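Local coordinates for serine rich repeat protein-1 (Srr-1) (Streptococcus agalactiae NEM316, PDB 4RMB) that is a bacterial surface adhesin whose domain in this structure binds keratin 4, probably letting the bacterium attach to host cells, at residues B[51-56]-B[113-118]. Numbering follows the deposited sequence.
Sequences LNAEVK and VKIPKQ
E54 and K114 form an antiparallel hydrogen-bonded pair where strand 54-60 begins alongside the last residues of strand 108-116, in the four-stranded sheet of the domain. E54 N donates to K114 O at 2.9 Å, and K114 N returns a bond to E54 O at 2.8 Å. V55 and V113 follow as a non-hydrogen-bonded pair, and the register continues with K56 bonded to L112.

K114 O is gripped more than once. Besides the bond from E54 N, K114 O accepts one from a water whose oxygen lies 2.8 Å away and which also donates to N52 O, and A53 CA makes a C-H...O contact with it. The water thus carries the association past the last direct bond, where residues 51-53 lie outside the strand as a loop. N52 O and K114 O, 4.1 Å apart, are linked through it.

On one face the side chains of E54 and K114 run side by side. E54 OE1 meets the methylene K114 CD at 4.0 Å, while K114 NZ stays 5.9 Å from that oxygen; the opposite charges probably attract without forming a salt bridge. Long polar chains suit this face, as their aliphatic parts pack while their ends can reach solvent.

The other face carries V55 and V113, β-branched residues suited to an extended backbone. Both touch I94 of the second sheet; V113 is buried, V55 less so. Just ahead of strand 54-60, the single methyl of A53 fits between two branches: A53 CB touches I115 CG2 at 3.5 Å and V113 CG1. I115 CG2 stands anti to the carbonyl carbon, which brings this branch to the alanine.

Polar residues outside and valines facing an opposing sheet are characteristic of a β-sandwich, here a variant of the DEv-IgG fold.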
loop_
_atom_site.group_PDB
_atom_site.type_symbol
_atom_site.label_atom_id
_atom_site.label_comp_id
_atom_site.label_asym_id
_atom_site.label_seq_id
_atom_site.Cartn_x
_atom_site.Cartn_y
_atom_site.Cartn_z
ATOM N N LEU B 51 -19.257 6.188 4.342
ATOM C CA LEU B 51 -20.224 7.184 4.790
ATOM C C LEU B 51 -19.738 8.116 5.891
ATOM O O LEU B 51 -20.151 9.274 5.948
ATOM C CB LEU B 51 -21.511 6.500 5.251
ATOM C CG LEU B 51 -22.424 5.951 4.155
ATOM C CD1 LEU B 51 -23.556 5.153 4.790
ATOM C CD2 LEU B 51 -22.979 7.104 3.324
ATOM N N ASN B 52 -18.870 7.623 6.767
ATOM C CA ASN B 52 -18.368 8.449 7.858
ATOM C C ASN B 52 -16.905 8.833 7.676
ATOM O O ASN B 52 -16.200 9.130 8.640
ATOM C CB ASN B 52 -18.563 7.720 9.190
ATOM C CG ASN B 52 -19.990 7.232 9.377
ATOM O OD1 ASN B 52 -20.253 6.031 9.358
ATOM N ND2 ASN B 52 -20.922 8.165 9.546
ATOM N N ALA B 53 -16.466 8.834 6.422
ATOM C CA ALA B 53 -15.094 9.176 6.078
ATOM C C ALA B 53 -14.821 10.665 6.225
ATOM O O ALA B 53 -15.678 11.495 5.921
ATOM C CB ALA B 53 -14.807 8.747 4.645
ATOM N N GLU B 54 -13.630 10.990 6.713
ATOM C CA GLU B 54 -13.197 12.375 6.859
ATOM C C GLU B 54 -12.178 12.546 5.745
ATOM O O GLU B 54 -11.192 11.809 5.674
ATOM C CB GLU B 54 -12.559 12.609 8.230
ATOM C CG GLU B 54 -13.580 12.763 9.349
ATOM C CD GLU B 54 -12.941 12.966 10.710
ATOM O OE1 GLU B 54 -11.832 13.536 10.775
ATOM O OE2 GLU B 54 -13.561 12.569 11.718
ATOM N N VAL B 55 -12.419 13.515 4.872
ATOM C CA VAL B 55 -11.553 13.732 3.723
ATOM C C VAL B 55 -10.797 15.049 3.698
ATOM O O VAL B 55 -11.369 16.108 3.956
ATOM C CB VAL B 55 -12.384 13.641 2.422
ATOM C CG1 VAL B 55 -11.480 13.762 1.216
ATOM C CG2 VAL B 55 -13.163 12.338 2.391
ATOM N N LYS B 56 -9.505 14.977 3.385
ATOM C CA LYS B 56 -8.682 16.172 3.265
ATOM C C LYS B 56 -7.872 16.062 1.988
ATOM O O LYS B 56 -7.381 14.985 1.642
ATOM C CB LYS B 56 -7.737 16.350 4.460
ATOM C CG LYS B 56 -6.917 17.640 4.355
ATOM C CD LYS B 56 -6.409 18.135 5.701
ATOM C CE LYS B 56 -5.279 17.283 6.237
ATOM N NZ LYS B 56 -4.804 17.800 7.553
ATOM N N VAL B 113 -8.151 9.937 3.356
ATOM C CA VAL B 113 -9.493 9.462 3.670
ATOM C C VAL B 113 -9.425 8.697 4.988
ATOM O O VAL B 113 -8.964 7.556 5.029
ATOM C CB VAL B 113 -10.028 8.533 2.554
ATOM C CG1 VAL B 113 -11.433 8.044 2.889
ATOM C CG2 VAL B 113 -10.052 9.279 1.232
ATOM N N LYS B 114 -9.869 9.337 6.067
ATOM C CA LYS B 114 -9.842 8.711 7.385
ATOM C C LYS B 114 -11.159 8.002 7.663
ATOM O O LYS B 114 -12.226 8.618 7.650
ATOM C CB LYS B 114 -9.570 9.763 8.468
ATOM C CG LYS B 114 -9.516 9.198 9.886
ATOM C CD LYS B 114 -9.440 10.318 10.925
ATOM C CE LYS B 114 -8.068 10.968 10.979
ATOM N NZ LYS B 114 -7.065 10.109 11.678
ATOM N N ILE B 115 -11.076 6.705 7.925
ATOM C CA ILE B 115 -12.265 5.910 8.177
ATOM C C ILE B 115 -12.095 4.976 9.360
ATOM O O ILE B 115 -10.987 4.769 9.853
ATOM C CB ILE B 115 -12.614 5.044 6.948
ATOM C CG1 ILE B 115 -11.411 4.165 6.590
ATOM C CG2 ILE B 115 -13.012 5.931 5.767
ATOM C CD1 ILE B 115 -11.671 3.182 5.462
ATOM N N PRO B 116 -13.207 4.411 9.844
ATOM C CA PRO B 116 -13.123 3.488 10.975
ATOM C C PRO B 116 -12.295 2.299 10.502
ATOM O O PRO B 116 -12.435 1.869 9.356
ATOM C CB PRO B 116 -14.581 3.111 11.213
ATOM C CG PRO B 116 -15.319 4.341 10.797
ATOM C CD PRO B 116 -14.610 4.727 9.523
ATOM N N LYS B 117 -11.428 1.783 11.366
ATOM C CA LYS B 117 -10.588 0.640 11.013
ATOM C C LYS B 117 -11.432 -0.495 10.435
ATOM O O LYS B 117 -12.288 -1.053 11.119
ATOM C CB LYS B 117 -9.830 0.148 12.249
ATOM C CG LYS B 117 -8.762 1.113 12.746
ATOM C CD LYS B 117 -8.010 0.544 13.948
ATOM C CE LYS B 117 -6.941 1.512 14.443
ATOM N NZ LYS B 117 -6.240 1.007 15.675
ATOM N N GLN B 118 -11.190 -0.832 9.173
ATOM C CA GLN B 118 -11.943 -1.893 8.510
ATOM C C GLN B 118 -11.050 -2.794 7.673
ATOM O O GLN B 118 -9.974 -2.388 7.235
ATOM C CB GLN B 118 -12.997 -1.300 7.571
ATOM C CG GLN B 118 -14.085 -0.497 8.245
ATOM C CD GLN B 118 -14.976 0.202 7.244
ATOM O OE1 GLN B 118 -15.754 -0.432 6.530
ATOM N NE2 GLN B 118 -14.856 1.523 7.177
HETATM O O HOH W 1 -13.479 8.776 10.102
#